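Local coordinates for conserved protein (Methanothermobacter thermautotrophicus, PDB 1I36) that is of unknown function but binds NADP through a Rossmann-type domain and resembles 3-hydroxyacid dehydrogenases in structure, at residues A[91-94]-A[95-98]. The protein carries 1 engineered substitution. Numbering follows the deposited sequence.
Sequences SPET and VRMA
The side chain of R96 runs back along the first turn of helix 92-101 and lays its guanidinium over the backbone carbonyl of P92, whose oxygen lies 3.6 Å above the guanidinium plane, displaced from the centre toward the group's edge. The arginine is extended from CG to NE, which carries its head group past E93 to the start of the helix, where NH2 comes within 3.8 Å of P92 CB. E93 crosses this chain at about a right angle. Its CG stands anti to the backbone N (chi1 -168°) and the chain then bends at chi2, bringing the carboxylate to the edge of the guanidinium, the two planes 36° apart. A salt bridge results, with E93 OE2 3.0 Å from R96 NH1, but its geometry is imperfect: the N-H...O angle is 135°, and NH1 meets the oxygen from above the carboxylate plane. The other carboxylate oxygen, E93 OE1, packs against M97 CE at 3.4 Å, the methionine being folded back by bends at chi2 and chi3.

S91 is the N-cap of the helix: its OG accepts from T94 N at 3.1 Å. The two oxygens of the E232 carboxylate bind S91 OG and E93 N, so one group spans the cap residue and the first turn. Regular i to i+4 bonding follows, opening with V95 N to S91 O at 2.9 Å, while V95 CG2 rests against the same carbonyl oxygen.

R96 packs on L183 of the second subunit. V95 and A98 lie on F107 of strand 106-112, T94 and A98 meet L70 of helix 69-77, and P92 touches A157 of helix 154-182. Helix 92-101 is the beta-alpha-beta crossover between strands 83-86 and 106-112, parallel neighbours in the sheet.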
loop_
_atom_site.group_PDB
_atom_site.type_symbol
_atom_site.label_atom_id
_atom_site.label_comp_id
_atom_site.label_asym_id
_atom_site.label_seq_id
_atom_site.Cartn_x
_atom_site.Cartn_y
_atom_site.Cartn_z
ATOM N N SER A 91 -13.233 -12.779 15.694
ATOM C CA SER A 91 -12.237 -11.802 16.123
ATOM C C SER A 91 -11.235 -12.401 17.089
ATOM O O SER A 91 -11.545 -13.395 17.794
ATOM C CB SER A 91 -12.928 -10.608 16.779
ATOM O OG SER A 91 -13.361 -10.921 18.113
ATOM N N PRO A 92 -10.043 -11.781 17.186
ATOM C CA PRO A 92 -9.034 -12.314 18.107
ATOM C C PRO A 92 -9.552 -12.413 19.538
ATOM O O PRO A 92 -9.240 -13.370 20.224
ATOM C CB PRO A 92 -7.894 -11.314 17.985
ATOM C CG PRO A 92 -7.915 -10.986 16.481
ATOM C CD PRO A 92 -9.448 -10.791 16.249
ATOM N N GLU A 93 -10.359 -11.449 19.977
ATOM C CA GLU A 93 -10.884 -11.514 21.356
ATOM C C GLU A 93 -11.900 -12.662 21.484
ATOM O O GLU A 93 -11.933 -13.334 22.508
ATOM C CB GLU A 93 -11.492 -10.193 21.827
ATOM C CG GLU A 93 -11.787 -10.130 23.341
ATOM C CD GLU A 93 -10.555 -10.394 24.246
ATOM O OE1 GLU A 93 -10.686 -11.097 25.248
ATOM O OE2 GLU A 93 -9.457 -9.888 23.992
ATOM N N THR A 94 -12.689 -12.916 20.437
ATOM C CA THR A 94 -13.647 -14.037 20.470
ATOM C C THR A 94 -12.879 -15.368 20.568
ATOM O O THR A 94 -13.306 -16.308 21.284
ATOM C CB THR A 94 -14.591 -13.994 19.231
ATOM O OG1 THR A 94 -15.126 -12.682 19.126
ATOM C CG2 THR A 94 -15.798 -14.949 19.405
ATOM N N VAL A 95 -11.732 -15.447 19.875
ATOM C CA VAL A 95 -10.874 -16.631 19.908
ATOM C C VAL A 95 -10.355 -16.852 21.358
ATOM O O VAL A 95 -10.392 -17.977 21.886
ATOM C CB VAL A 95 -9.632 -16.445 18.948
ATOM C CG1 VAL A 95 -8.703 -17.654 19.015
ATOM C CG2 VAL A 95 -10.117 -16.311 17.472
ATOM N N ARG A 96 -9.923 -15.774 21.998
ATOM C CA ARG A 96 -9.397 -15.850 23.365
ATOM C C ARG A 96 -10.498 -16.364 24.312
ATOM O O ARG A 96 -10.224 -17.148 25.215
ATOM C CB ARG A 96 -8.868 -14.486 23.837
ATOM C CG ARG A 96 -7.632 -13.968 23.053
ATOM C CD ARG A 96 -7.044 -12.658 23.644
ATOM N NE ARG A 96 -6.071 -12.105 22.703
ATOM C CZ ARG A 96 -6.334 -11.136 21.829
ATOM N NH1 ARG A 96 -7.527 -10.569 21.801
ATOM N NH2 ARG A 96 -5.468 -10.862 20.861
ATOM N N MET A 97 -11.746 -15.944 24.090
ATOM C CA MET A 97 -12.871 -16.399 24.911
ATOM C C MET A 97 -13.187 -17.852 24.604
ATOM O O MET A 97 -13.500 -18.635 25.511
ATOM C CB MET A 97 -14.092 -15.485 24.696
ATOM C CG MET A 97 -13.823 -14.078 25.225
ATOM S SD MET A 97 -13.302 -14.038 27.016
ATOM C CE MET A 97 -11.672 -13.877 26.877
ATOM N N ALA A 98 -13.128 -18.234 23.330
ATOM C CA ALA A 98 -13.363 -19.631 22.974
ATOM C C ALA A 98 -12.292 -20.494 23.650
ATOM O O ALA A 98 -12.581 -21.591 24.131
ATOM C CB ALA A 98 -13.332 -19.828 21.463
#